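Local structure of long form salivary protein D7L (Phlebotomus duboscqi, 6MT7) at residues 6-11 and 115-119; 13-18 and 48-53; 168-174 and 203-209; 189-193 and 212-216. The protein binds and sequesters cysteinyl leukotrienes and a thromboxane A2 analogue, and inhibits thromboxane-dependent platelet aggregation, so aiding blood feeding by the sand fly. All coordinates share one frame; numbering follows the deposited sequence.

Contact 1: 6-11 and 115-119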
loop_
_atom_site.group_PDB
_atom_site.type_symbol
_atom_site.label_atom_id
_atom_site.label_comp_id
_atom_site.label_asym_id
_atom_site.label_seq_id
_atom_site.Cartn_x
_atom_site.Cartn_y
_atom_site.Cartn_z
ATOM N N ARG A 6 10.064 3.255 0.290
ATOM C CA ARG A 6 9.177 2.103 0.183
ATOM C C ARG A 6 9.891 0.968 -0.531
ATOM O O ARG A 6 10.609 1.189 -1.510
ATOM C CB ARG A 6 7.906 2.489 -0.577
ATOM C CG ARG A 6 7.226 3.755 -0.060
ATOM C CD ARG A 6 6.842 3.661 1.415
ATOM N NE ARG A 6 5.827 2.630 1.653
ATOM C CZ ARG A 6 5.621 2.053 2.833
ATOM N NH1 ARG A 6 6.370 2.390 3.884
ATOM N NH2 ARG A 6 4.661 1.133 2.970
ATOM N N ASN A 7 9.709 -0.258 -0.032
ATOM C CA ASN A 7 10.404 -1.383 -0.630
ATOM C C ASN A 7 9.522 -2.016 -1.709
ATOM O O ASN A 7 8.395 -1.584 -1.951
ATOM C CB ASN A 7 10.864 -2.372 0.461
ATOM C CG ASN A 7 9.716 -3.101 1.143
ATOM O OD1 ASN A 7 8.719 -3.444 0.517
ATOM N ND2 ASN A 7 9.871 -3.361 2.442
ATOM N N ALA A 8 10.038 -3.054 -2.378
ATOM C CA ALA A 8 9.332 -3.600 -3.538
ATOM C C ALA A 8 8.055 -4.341 -3.151
ATOM O O ALA A 8 7.138 -4.471 -3.974
ATOM C CB ALA A 8 10.251 -4.534 -4.326
ATOM N N ASP A 9 7.997 -4.888 -1.939
ATOM C CA ASP A 9 6.750 -5.482 -1.466
ATOM C C ASP A 9 5.728 -4.400 -1.152
ATOM O O ASP A 9 4.527 -4.556 -1.426
ATOM C CB ASP A 9 7.024 -6.335 -0.225
ATOM C CG ASP A 9 5.749 -6.887 0.406
ATOM O OD1 ASP A 9 5.122 -7.754 -0.226
ATOM O OD2 ASP A 9 5.387 -6.455 1.524
ATOM N N GLN A 10 6.190 -3.295 -0.574
ATOM C CA GLN A 10 5.279 -2.226 -0.186
ATOM C C GLN A 10 4.728 -1.498 -1.404
ATOM O O GLN A 10 3.573 -1.054 -1.395
ATOM C CB GLN A 10 6.001 -1.255 0.745
ATOM C CG GLN A 10 6.306 -1.867 2.114
ATOM C CD GLN A 10 7.295 -1.045 2.916
ATOM O OE1 GLN A 10 8.154 -0.344 2.358
ATOM N NE2 GLN A 10 7.176 -1.117 4.236
ATOM N N THR A 11 5.543 -1.337 -2.454
ATOM C CA THR A 11 5.018 -0.723 -3.668
ATOM C C THR A 11 4.084 -1.684 -4.382
ATOM O O THR A 11 3.009 -1.283 -4.838
ATOM C CB THR A 11 6.154 -0.279 -4.601
ATOM O OG1 THR A 11 6.918 -1.418 -5.005
ATOM C CG2 THR A 11 7.079 0.727 -3.891
ATOM N N ALA A 115 12.373 3.652 -9.722
ATOM C CA ALA A 115 12.356 4.084 -8.328
ATOM C C ALA A 115 11.342 3.311 -7.494
ATOM O O ALA A 115 11.569 3.087 -6.298
ATOM C CB ALA A 115 12.072 5.579 -8.254
ATOM N N PHE A 116 10.242 2.866 -8.101
ATOM C CA PHE A 116 9.175 2.213 -7.358
ATOM C C PHE A 116 9.060 0.732 -7.683
ATOM O O PHE A 116 7.993 0.142 -7.476
ATOM C CB PHE A 116 7.850 2.939 -7.598
ATOM C CG PHE A 116 7.788 4.273 -6.910
ATOM C CD1 PHE A 116 7.339 4.373 -5.599
ATOM C CD2 PHE A 116 8.259 5.413 -7.545
ATOM C CE1 PHE A 116 7.316 5.598 -4.950
ATOM C CE2 PHE A 116 8.238 6.638 -6.903
ATOM C CZ PHE A 116 7.765 6.730 -5.609
ATOM N N TYR A 117 10.146 0.127 -8.172
ATOM C CA TYR A 117 10.232 -1.321 -8.400
ATOM C C TYR A 117 9.139 -1.811 -9.343
ATOM O O TYR A 117 8.606 -2.909 -9.175
ATOM C CB TYR A 117 10.178 -2.095 -7.079
ATOM C CG TYR A 117 11.288 -1.738 -6.109
ATOM C CD1 TYR A 117 12.565 -2.256 -6.268
ATOM C CD2 TYR A 117 11.054 -0.890 -5.042
ATOM C CE1 TYR A 117 13.579 -1.933 -5.383
ATOM C CE2 TYR A 117 12.055 -0.560 -4.154
ATOM C CZ TYR A 117 13.313 -1.093 -4.323
ATOM O OH TYR A 117 14.309 -0.755 -3.433
ATOM N N GLY A 118 8.828 -1.003 -10.355
ATOM C CA GLY A 118 7.808 -1.333 -11.327
ATOM C C GLY A 118 8.354 -2.042 -12.549
ATOM O O GLY A 118 7.701 -2.093 -13.593
ATOM N N ILE A 119 9.557 -2.592 -12.423
ATOM C CA ILE A 119 10.193 -3.386 -13.467
ATOM C C ILE A 119 10.423 -4.778 -12.898
ATOM O O ILE A 119 10.933 -4.911 -11.781
ATOM C CB ILE A 119 11.513 -2.747 -13.932
ATOM C CG1 ILE A 119 11.229 -1.401 -14.603
ATOM C CG2 ILE A 119 12.261 -3.670 -14.885
ATOM C CD1 ILE A 119 12.386 -0.439 -14.553
HETATM O O HOH W 1 13.611 0.858 -1.267
HETATM O O HOH W 2 7.449 -4.765 -6.589
HETATM O O HOH W 3 6.230 -2.675 -7.381
#
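Tyr117 and Ala8 lead a buried, largely apolar contact between the first turn of helix 8-21 and the loop joining helix 109-115 to helix 120-128. The methyl CB of Ala8 lies over one face of the Tyr117 ring, offset toward its rim, in a CH-pi contact 3.8 Å from the ring centroid. A small residue suits this place, since Tyr117 CG comes within 3.5 Å of Ala8 CB. The ring is reached at its edge, in plane, by the backbone oxygen of Arg6, and water 1 joins Arg6 O to Tyr117 OH, 2.8 Å from the hydroxyl. One turn on, Thr11 sets its methyl CG2 at the edge of the Phe116 ring, 4.0 Å from CD1. Its chi1 of 62° tucks the hydroxyl back over its own main chain, facing the loop, where water 3 lies between Thr11 OG1 (2.8 Å) and the backbone oxygen of Tyr117. The helix start is fixed by a capping box: Gln10 N donates to Asn7 OD1 (2.8 Å) and Asn7 N to Gln10 OE1 (2.9 Å). The chemistry implies a loop seated by ring packing and water bridges, with Phe116 lining the pocket that holds the detergent fragment and probably the natural lipids.

Contact 2: 13-18 and 48-53. With TRT (fragment of triton X-100), chain C.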
loop_
_atom_site.group_PDB
_atom_site.type_symbol
_atom_site.label_atom_id
_atom_site.label_comp_id
_atom_site.label_asym_id
_atom_site.label_seq_id
_atom_site.Cartn_x
_atom_site.Cartn_y
_atom_site.Cartn_z
ATOM N N TRP A 13 2.228 -4.011 -3.061
ATOM C CA TRP A 13 0.966 -4.047 -2.329
ATOM C C TRP A 13 0.098 -2.841 -2.662
ATOM O O TRP A 13 -1.119 -2.977 -2.837
ATOM C CB TRP A 13 1.206 -4.122 -0.816
ATOM C CG TRP A 13 -0.082 -4.073 -0.056
ATOM C CD1 TRP A 13 -0.943 -5.109 0.174
ATOM C CD2 TRP A 13 -0.683 -2.912 0.538
ATOM N NE1 TRP A 13 -2.042 -4.665 0.878
ATOM C CE2 TRP A 13 -1.904 -3.321 1.113
ATOM C CE3 TRP A 13 -0.303 -1.568 0.635
ATOM C CZ2 TRP A 13 -2.744 -2.439 1.776
ATOM C CZ3 TRP A 13 -1.137 -0.693 1.303
ATOM C CH2 TRP A 13 -2.347 -1.135 1.861
ATOM N N ALA A 14 0.704 -1.656 -2.777
ATOM C CA ALA A 14 -0.070 -0.457 -3.098
ATOM C C ALA A 14 -0.714 -0.564 -4.479
ATOM O O ALA A 14 -1.913 -0.292 -4.638
ATOM C CB ALA A 14 0.825 0.786 -3.012
ATOM N N PHE A 15 0.063 -0.956 -5.498
ATOM C CA PHE A 15 -0.512 -1.112 -6.835
ATOM C C PHE A 15 -1.639 -2.138 -6.831
ATOM O O PHE A 15 -2.737 -1.894 -7.349
ATOM C CB PHE A 15 0.555 -1.550 -7.838
ATOM C CG PHE A 15 1.609 -0.525 -8.108
ATOM C CD1 PHE A 15 1.282 0.732 -8.608
ATOM C CD2 PHE A 15 2.943 -0.838 -7.896
ATOM C CE1 PHE A 15 2.278 1.668 -8.875
ATOM C CE2 PHE A 15 3.938 0.089 -8.161
ATOM C CZ PHE A 15 3.612 1.338 -8.641
ATOM N N ARG A 16 -1.380 -3.307 -6.262
ATOM C CA ARG A 16 -2.341 -4.397 -6.372
ATOM C C ARG A 16 -3.607 -4.104 -5.579
ATOM O O ARG A 16 -4.720 -4.361 -6.056
ATOM C CB ARG A 16 -1.694 -5.697 -5.905
ATOM C CG ARG A 16 -0.528 -6.160 -6.792
ATOM C CD ARG A 16 -1.026 -6.784 -8.109
ATOM N NE ARG A 16 -1.870 -7.952 -7.863
ATOM C CZ ARG A 16 -3.080 -8.123 -8.393
ATOM N NH1 ARG A 16 -3.584 -7.204 -9.207
ATOM N NH2 ARG A 16 -3.790 -9.214 -8.112
ATOM N N THR A 17 -3.461 -3.555 -4.373
ATOM C CA THR A 17 -4.637 -3.231 -3.571
ATOM C C THR A 17 -5.519 -2.216 -4.284
ATOM O O THR A 17 -6.750 -2.373 -4.339
ATOM C CB THR A 17 -4.191 -2.716 -2.202
ATOM O OG1 THR A 17 -3.524 -3.780 -1.514
ATOM C CG2 THR A 17 -5.374 -2.215 -1.357
ATOM N N CYS A 18 -4.905 -1.181 -4.858
ATOM C CA CYS A 18 -5.687 -0.178 -5.569
ATOM C C CYS A 18 -6.328 -0.737 -6.835
ATOM O O CYS A 18 -7.432 -0.313 -7.201
ATOM C CB CYS A 18 -4.795 1.022 -5.877
ATOM S SG CYS A 18 -4.393 1.850 -4.321
ATOM N N CYS A 48 -5.498 6.634 -5.107
ATOM C CA CYS A 48 -5.367 5.481 -4.221
ATOM C C CYS A 48 -3.916 5.042 -4.099
ATOM O O CYS A 48 -3.445 4.738 -2.995
ATOM C CB CYS A 48 -6.229 4.324 -4.746
ATOM S SG CYS A 48 -6.181 2.740 -3.804
ATOM N N VAL A 49 -3.193 4.989 -5.223
ATOM C CA VAL A 49 -1.818 4.496 -5.174
ATOM C C VAL A 49 -0.923 5.479 -4.425
ATOM O O VAL A 49 -0.109 5.072 -3.587
ATOM C CB VAL A 49 -1.281 4.207 -6.588
ATOM C CG1 VAL A 49 0.200 3.850 -6.528
ATOM C CG2 VAL A 49 -2.062 3.060 -7.237
ATOM N N TRP A 50 -1.057 6.780 -4.703
ATOM C CA TRP A 50 -0.291 7.763 -3.928
ATOM C C TRP A 50 -0.545 7.582 -2.440
ATOM O O TRP A 50 0.393 7.583 -1.630
ATOM C CB TRP A 50 -0.662 9.190 -4.327
ATOM C CG TRP A 50 -0.085 9.726 -5.595
ATOM C CD1 TRP A 50 -0.789 10.181 -6.675
ATOM C CD2 TRP A 50 1.303 9.930 -5.907
ATOM N NE1 TRP A 50 0.070 10.636 -7.644
ATOM C CE2 TRP A 50 1.359 10.496 -7.198
ATOM C CE3 TRP A 50 2.500 9.687 -5.223
ATOM C CZ2 TRP A 50 2.570 10.817 -7.825
ATOM C CZ3 TRP A 50 3.702 10.002 -5.852
ATOM C CH2 TRP A 50 3.723 10.565 -7.138
ATOM N N LEU A 51 -1.813 7.399 -2.064
ATOM C CA LEU A 51 -2.170 7.223 -0.660
ATOM C C LEU A 51 -1.573 5.936 -0.101
ATOM O O LEU A 51 -0.986 5.928 0.990
ATOM C CB LEU A 51 -3.696 7.213 -0.514
ATOM C CG LEU A 51 -4.295 6.857 0.853
ATOM C CD1 LEU A 51 -3.973 7.922 1.876
ATOM C CD2 LEU A 51 -5.818 6.659 0.731
ATOM N N HIS A 52 -1.721 4.831 -0.834
ATOM C CA HIS A 52 -1.298 3.540 -0.309
ATOM C C HIS A 52 0.213 3.353 -0.338
ATOM O O HIS A 52 0.725 2.445 0.337
ATOM C CB HIS A 52 -2.007 2.416 -1.073
ATOM C CG HIS A 52 -3.431 2.233 -0.647
ATOM N ND1 HIS A 52 -4.399 3.185 -0.877
ATOM C CD2 HIS A 52 -4.040 1.233 0.038
ATOM C CE1 HIS A 52 -5.548 2.776 -0.369
ATOM N NE2 HIS A 52 -5.358 1.589 0.185
ATOM N N LEU A 53 0.937 4.188 -1.093
ATOM C CA LEU A 53 2.391 4.240 -1.006
ATOM C C LEU A 53 2.884 5.034 0.196
ATOM O O LEU A 53 4.091 5.026 0.465
ATOM C CB LEU A 53 2.980 4.862 -2.273
ATOM C CG LEU A 53 2.936 4.014 -3.550
ATOM C CD1 LEU A 53 3.273 4.857 -4.769
ATOM C CD2 LEU A 53 3.892 2.834 -3.430
HETATM C C25 TRT C . -0.815 -8.580 -12.438
HETATM O O24 TRT C . 0.049 -7.612 -11.850
HETATM C C23 TRT C . -0.060 -6.318 -12.442
HETATM C C22 TRT C . 0.613 -5.332 -11.496
HETATM O O21 TRT C . 0.748 -4.030 -12.067
HETATM C C20 TRT C . 1.450 -3.208 -11.141
HETATM C C19 TRT C . 1.770 -1.874 -11.789
HETATM O O18 TRT C . 0.666 -0.992 -11.607
HETATM C C17 TRT C . 0.359 -0.357 -12.831
HETATM C C16 TRT C . 0.807 1.090 -12.805
HETATM O O15 TRT C . -0.144 1.908 -12.116
HETATM C C12 TRT C . 0.258 3.136 -11.623
HETATM C C13 TRT C . 1.324 3.814 -12.204
HETATM C C14 TRT C . 1.732 5.056 -11.704
HETATM C C11 TRT C . -0.398 3.702 -10.537
HETATM C C10 TRT C . 0.005 4.938 -10.041
HETATM C C9 TRT C . 1.069 5.623 -10.613
HETATM C C6 TRT C . 1.479 6.949 -10.042
HETATM C C8 TRT C . 0.913 8.011 -10.978
HETATM C C7 TRT C . 0.824 7.145 -8.679
HETATM C C5 TRT C . 3.018 7.086 -10.024
HETATM C C1 TRT C . 3.926 6.324 -9.031
HETATM C C2 TRT C . 3.564 4.864 -8.783
HETATM C C4 TRT C . 5.335 6.350 -9.608
HETATM C C3 TRT C . 4.036 7.003 -7.672
#
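Helices 13-18 and 48-52 run roughly antiparallel, at 139° between their directions, with axes 8.6 Å apart; Ala14 faces His52 and Cys18 faces Cys48. The small Ala14 allows this closeness, its CB lying 3.7 Å from Leu53 CD2. His52 is a knob in the hole formed by Trp13, Ala14, Thr17 and Cys18. Its ring takes Cys18 SG over one face and Trp13 CH2 at its edge, 3.4 Å from His52 CD2, while His52 ND1 donates back to Cys48 O (2.8 Å), which helps to set the ring's rotation. The Cys18-Cys48 disulfide (chi3 -83°) locks the far end. On the other flank, Val49 divides its branches: CG2 packs on Cys18 CB, and CG1 meets both Phe15 CE1 (3.8 Å) and the detergent's aromatic ring. Phe15 CE1 also touches TRT C2 at 3.4 Å, and Trp50 lays a ring face against the branched alkyl tail. A disulfide-tied helix pair with an apolar flank lining a ligand pocket is characteristic of the odorant-binding protein fold.

Contact 3: 168-174 and 203-209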
loop_
_atom_site.group_PDB
_atom_site.type_symbol
_atom_site.label_atom_id
_atom_site.label_comp_id
_atom_site.label_asym_id
_atom_site.label_seq_id
_atom_site.Cartn_x
_atom_site.Cartn_y
_atom_site.Cartn_z
ATOM N N VAL A 168 -1.866 -3.119 10.341
ATOM C CA VAL A 168 -0.871 -2.334 11.062
ATOM C C VAL A 168 0.354 -2.197 10.168
ATOM O O VAL A 168 0.567 -2.988 9.248
ATOM C CB VAL A 168 -0.459 -2.964 12.419
ATOM C CG1 VAL A 168 -1.651 -3.034 13.383
ATOM C CG2 VAL A 168 0.190 -4.356 12.225
ATOM N N ASP A 169 1.178 -1.189 10.465
ATOM C CA ASP A 169 2.434 -0.996 9.747
ATOM C C ASP A 169 3.579 -1.656 10.524
ATOM O O ASP A 169 3.357 -2.430 11.460
ATOM C CB ASP A 169 2.674 0.496 9.477
ATOM C CG ASP A 169 2.817 1.331 10.749
ATOM O OD1 ASP A 169 3.094 0.782 11.839
ATOM O OD2 ASP A 169 2.637 2.564 10.654
ATOM N N GLU A 170 4.825 -1.356 10.142
ATOM C CA GLU A 170 5.973 -1.979 10.806
ATOM C C GLU A 170 6.080 -1.580 12.273
ATOM O O GLU A 170 6.662 -2.325 13.072
ATOM C CB GLU A 170 7.272 -1.620 10.091
ATOM C CG GLU A 170 7.307 -1.976 8.627
ATOM C CD GLU A 170 6.598 -0.955 7.773
ATOM O OE1 GLU A 170 6.516 0.212 8.199
ATOM O OE2 GLU A 170 6.118 -1.325 6.679
ATOM N N ASP A 171 5.551 -0.414 12.646
ATOM C CA ASP A 171 5.556 0.032 14.035
ATOM C C ASP A 171 4.425 -0.558 14.858
ATOM O O ASP A 171 4.259 -0.168 16.019
ATOM C CB ASP A 171 5.466 1.557 14.103
ATOM C CG ASP A 171 6.777 2.225 13.808
ATOM O OD1 ASP A 171 7.834 1.604 14.060
ATOM O OD2 ASP A 171 6.748 3.372 13.321
ATOM N N ASN A 172 3.644 -1.471 14.292
ATOM C CA ASN A 172 2.427 -1.952 14.932
ATOM C C ASN A 172 1.474 -0.798 15.236
ATOM O O ASN A 172 0.814 -0.768 16.275
ATOM C CB ASN A 172 2.743 -2.758 16.194
ATOM C CG ASN A 172 3.130 -4.187 15.878
ATOM O OD1 ASN A 172 2.378 -4.909 15.228
ATOM N ND2 ASN A 172 4.308 -4.599 16.328
ATOM N N GLU A 173 1.416 0.165 14.332
ATOM C CA GLU A 173 0.403 1.201 14.412
ATOM C C GLU A 173 -0.666 0.950 13.355
ATOM O O GLU A 173 -0.323 0.605 12.221
ATOM C CB GLU A 173 1.013 2.591 14.199
ATOM C CG GLU A 173 0.013 3.729 14.339
ATOM C CD GLU A 173 0.631 5.088 14.074
ATOM O OE1 GLU A 173 1.878 5.190 14.130
ATOM O OE2 GLU A 173 -0.133 6.051 13.827
ATOM N N PRO A 174 -1.954 1.081 13.690
ATOM C CA PRO A 174 -2.996 0.796 12.692
ATOM C C PRO A 174 -2.837 1.667 11.461
ATOM O O PRO A 174 -2.402 2.820 11.532
ATOM C CB PRO A 174 -4.303 1.114 13.429
ATOM C CG PRO A 174 -3.962 0.978 14.879
ATOM C CD PRO A 174 -2.527 1.407 15.010
ATOM N N CYS A 203 2.971 -5.942 19.381
ATOM C CA CYS A 203 2.146 -6.768 18.511
ATOM C C CYS A 203 0.743 -7.004 19.068
ATOM O O CYS A 203 -0.094 -7.581 18.365
ATOM C CB CYS A 203 2.849 -8.099 18.231
ATOM S SG CYS A 203 3.244 -9.112 19.684
ATOM N N LYS A 204 0.450 -6.571 20.299
ATOM C CA LYS A 204 -0.927 -6.668 20.770
ATOM C C LYS A 204 -1.846 -5.739 19.986
ATOM O O LYS A 204 -3.048 -6.016 19.873
ATOM C CB LYS A 204 -1.013 -6.361 22.263
ATOM C CG LYS A 204 -0.167 -7.286 23.120
ATOM C CD LYS A 204 -0.637 -8.719 23.005
ATOM C CE LYS A 204 0.051 -9.598 24.042
ATOM N NZ LYS A 204 0.106 -11.020 23.609
ATOM N N VAL A 205 -1.311 -4.634 19.455
ATOM C CA VAL A 205 -2.074 -3.832 18.497
ATOM C C VAL A 205 -2.437 -4.679 17.286
ATOM O O VAL A 205 -3.582 -4.673 16.815
ATOM C CB VAL A 205 -1.285 -2.580 18.074
ATOM C CG1 VAL A 205 -2.081 -1.784 17.041
ATOM C CG2 VAL A 205 -0.967 -1.709 19.269
ATOM N N ALA A 206 -1.460 -5.424 16.769
ATOM C CA ALA A 206 -1.704 -6.297 15.625
ATOM C C ALA A 206 -2.791 -7.318 15.934
ATOM O O ALA A 206 -3.723 -7.514 15.145
ATOM C CB ALA A 206 -0.403 -6.999 15.225
ATOM N N ASP A 207 -2.686 -7.984 17.085
ATOM C CA ASP A 207 -3.666 -9.004 17.434
ATOM C C ASP A 207 -5.050 -8.404 17.634
ATOM O O ASP A 207 -6.057 -9.005 17.237
ATOM C CB ASP A 207 -3.226 -9.746 18.693
ATOM C CG ASP A 207 -2.222 -10.839 18.401
ATOM O OD1 ASP A 207 -1.533 -10.759 17.362
ATOM O OD2 ASP A 207 -2.123 -11.781 19.209
ATOM N N THR A 208 -5.121 -7.228 18.261
ATOM C CA THR A 208 -6.420 -6.608 18.487
ATOM C C THR A 208 -7.079 -6.224 17.168
ATOM O O THR A 208 -8.278 -6.464 16.977
ATOM C CB THR A 208 -6.276 -5.400 19.412
ATOM O OG1 THR A 208 -5.598 -5.807 20.606
ATOM C CG2 THR A 208 -7.643 -4.846 19.799
HETATM N N MSE A 209 -6.311 -5.672 16.229
HETATM C CA MSE A 209 -6.856 -5.385 14.903
HETATM C C MSE A 209 -7.352 -6.636 14.197
HETATM O O MSE A 209 -8.455 -6.659 13.645
HETATM C CB MSE A 209 -5.817 -4.664 14.022
HETATM C CG MSE A 209 -5.458 -3.277 14.550
HETATM SE SE MSE A 209 -6.916 -2.009 14.185
HETATM C CE MSE A 209 -7.057 -2.307 12.294
#
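The loop 168-174, folded into a type I turn from Asp169 to Asn172, lies against the N-terminal part of helix 203-216, the nearest CA atoms being those of Asn172 and Cys203, 6.0 Å apart. Val205 is the helix residue at the middle of the contact. Its CG1 branch, anti to the backbone N (chi1 178°), reaches into the loop and meets Asn172 O at 3.2 Å, Pro174 CD at 3.8 Å and Val168 CG1 at 3.9 Å. The two branches of Val168 divide: CG1 touches Met209 CG as well, while CG2 packs against the methyl of Ala206, a residue small enough to let the loop come close. The amide of Asn172 lies alongside Cys203 and Ala206, with OD1 3.5 Å from Ala206 CB and ND2 beside the backbone of Cys203. Asn172 has positive phi (57°), a conformation that asparagine tolerates well. Farther along the loop, the ring of Pro174 sets CB 4.1 Å from the selenium of Met209, a selenomethionine whose chain bends at chi2 and chi3. Asp169 organises the loop from within, OD1 accepting from Glu173 N at 3.1 Å and more weakly from Asp171 N, while OD2 takes a hydrogen bond from Met1 N. Around the contact, Val168 and Ala206 also rest on Ala162 of helix 159-164, and Cys203 is disulfide-bonded to Cys156. Pro174 and Met209 extend the packing to helix 187-196 through Val194, Phe190 and Cys193.

Contact 4: 189-193 and 212-216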
loop_
_atom_site.group_PDB
_atom_site.type_symbol
_atom_site.label_atom_id
_atom_site.label_comp_id
_atom_site.label_asym_id
_atom_site.label_seq_id
_atom_site.Cartn_x
_atom_site.Cartn_y
_atom_site.Cartn_z
ATOM N N GLN A 189 -16.927 0.299 11.049
ATOM C CA GLN A 189 -16.407 -0.890 11.715
ATOM C C GLN A 189 -14.890 -0.840 11.790
ATOM O O GLN A 189 -14.299 -1.071 12.851
ATOM C CB GLN A 189 -16.886 -2.151 10.992
ATOM C CG GLN A 189 -18.371 -2.424 11.244
ATOM C CD GLN A 189 -19.033 -3.190 10.120
ATOM O OE1 GLN A 189 -18.366 -3.849 9.334
ATOM N NE2 GLN A 189 -20.357 -3.091 10.032
ATOM N N PHE A 190 -14.240 -0.504 10.679
ATOM C CA PHE A 190 -12.785 -0.448 10.705
ATOM C C PHE A 190 -12.297 0.602 11.692
ATOM O O PHE A 190 -11.357 0.351 12.460
ATOM C CB PHE A 190 -12.227 -0.170 9.315
ATOM C CG PHE A 190 -10.749 -0.371 9.230
ATOM C CD1 PHE A 190 -10.223 -1.645 9.048
ATOM C CD2 PHE A 190 -9.879 0.702 9.355
ATOM C CE1 PHE A 190 -8.833 -1.839 8.985
ATOM C CE2 PHE A 190 -8.503 0.511 9.293
ATOM C CZ PHE A 190 -7.985 -0.759 9.116
ATOM N N ALA A 191 -12.925 1.787 11.682
ATOM C CA ALA A 191 -12.563 2.832 12.638
ATOM C C ALA A 191 -12.698 2.346 14.073
ATOM O O ALA A 191 -11.872 2.687 14.930
ATOM C CB ALA A 191 -13.438 4.075 12.434
ATOM N N SER A 192 -13.749 1.571 14.367
ATOM C CA SER A 192 -13.903 1.061 15.726
ATOM C C SER A 192 -12.763 0.120 16.101
ATOM O O SER A 192 -12.332 0.108 17.259
ATOM C CB SER A 192 -15.266 0.371 15.899
ATOM O OG SER A 192 -15.300 -0.893 15.252
ATOM N N CYS A 193 -12.243 -0.650 15.140
ATOM C CA CYS A 193 -11.086 -1.503 15.424
ATOM C C CYS A 193 -9.837 -0.678 15.704
ATOM O O CYS A 193 -9.070 -0.995 16.621
ATOM C CB CYS A 193 -10.831 -2.456 14.259
ATOM S SG CYS A 193 -12.185 -3.600 14.003
ATOM N N CYS A 212 -10.493 -8.018 15.871
ATOM C CA CYS A 212 -11.629 -7.117 15.701
ATOM C C CYS A 212 -12.197 -7.200 14.291
ATOM O O CYS A 212 -13.422 -7.245 14.112
ATOM C CB CYS A 212 -11.218 -5.680 16.027
ATOM S SG CYS A 212 -12.543 -4.462 15.833
ATOM N N VAL A 213 -11.327 -7.223 13.277
ATOM C CA VAL A 213 -11.808 -7.347 11.904
ATOM C C VAL A 213 -12.510 -8.687 11.719
ATOM O O VAL A 213 -13.588 -8.765 11.121
ATOM C CB VAL A 213 -10.644 -7.168 10.905
ATOM C CG1 VAL A 213 -11.077 -7.569 9.493
ATOM C CG2 VAL A 213 -10.140 -5.717 10.906
ATOM N N GLU A 214 -11.919 -9.759 12.253
ATOM C CA GLU A 214 -12.514 -11.081 12.097
ATOM C C GLU A 214 -13.871 -11.165 12.778
ATOM O O GLU A 214 -14.774 -11.850 12.283
ATOM C CB GLU A 214 -11.572 -12.142 12.656
ATOM C CG GLU A 214 -11.991 -13.563 12.324
ATOM C CD GLU A 214 -10.932 -14.579 12.706
ATOM O OE1 GLU A 214 -10.393 -14.488 13.832
ATOM O OE2 GLU A 214 -10.633 -15.460 11.874
ATOM N N LYS A 215 -14.035 -10.471 13.905
ATOM C CA LYS A 215 -15.328 -10.462 14.581
ATOM C C LYS A 215 -16.398 -9.793 13.725
ATOM O O LYS A 215 -17.554 -10.233 13.710
ATOM C CB LYS A 215 -15.200 -9.770 15.938
ATOM C CG LYS A 215 -16.467 -9.825 16.777
ATOM C CD LYS A 215 -16.218 -10.508 18.114
ATOM C CE LYS A 215 -17.492 -10.584 18.950
ATOM N NZ LYS A 215 -18.098 -11.945 18.926
ATOM N N HIS A 216 -16.032 -8.735 12.994
ATOM C CA HIS A 216 -17.009 -8.056 12.151
ATOM C C HIS A 216 -17.402 -8.914 10.957
ATOM O O HIS A 216 -18.587 -8.991 10.605
ATOM C CB HIS A 216 -16.467 -6.703 11.690
ATOM C CG HIS A 216 -16.439 -5.669 12.769
ATOM N ND1 HIS A 216 -17.575 -5.261 13.436
ATOM C CD2 HIS A 216 -15.415 -4.962 13.301
ATOM C CE1 HIS A 216 -17.251 -4.347 14.334
ATOM N NE2 HIS A 216 -15.947 -4.146 14.271
HETATM O O HOH W 4 -15.577 -3.109 17.122
#
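His216 stands between Gln189, Ser192 and Cys193, its imidazole lying at the margin between two roughly antiparallel helices (149°) with axes 9.7 Å apart. The aliphatic part of Gln189 packs over one ring face: CB lies 3.8 Å from the centroid, almost exactly on the ring normal, and CG is 3.7 Å from His216 ND1. Because the Gln189 chain is extended beyond CG, its amide continues past the ring, the two planes nearly parallel. Glutamine serves well here, offering methylenes to the ring and an amide that goes past it to a partner outside the contact. Cys193 SG comes to the imidazole in its plane, at the edge, 3.6 Å from His216 CD2. The third neighbour is Ser192, whose hydroxyl is turned back between the two arms of its own main chain (chi1 74°); from there OG donates to Gln189 O at 2.6 Å and accepts a weak bond from His216 NE2 at 3.5 Å. Water 4 bridges the same pair, donating to Ser192 OG. In the disulfide the sulfurs of Cys193 and Cys212 join at 2.1 Å with chi3 -77°. Val213 CG2 lies deeper, loosely against Cys193 SG and Phe190 CD1. The disulfide thus ties helix 187-196 to helix 203-216, with Ile185 of the preceding loop touching Phe190, Val213 and His216.

Overall arrangement
The four contacts form two pairs. Contacts 1 and 2 share helix 8-21, their centres 11 Å apart, and both border the ligand pocket; contact 2 falls within the chain span that contact 1 closes, and Leu53 touches Thr11 and Phe116 between them. Contacts 3 and 4, 13 Å apart, share helix 203-216, and their segments alternate along the chain, with Met209 reaching Phe190 and Cys193. This second pair follows the first in sequence and lies away from the ligand pocket. The pairs approach each other most nearly where Gln10 of contact 1 meets Glu170 of contact 3. One pair shapes the pocket where the detergent, and probably the lipid mediators, bind, while the other packs together the later helices.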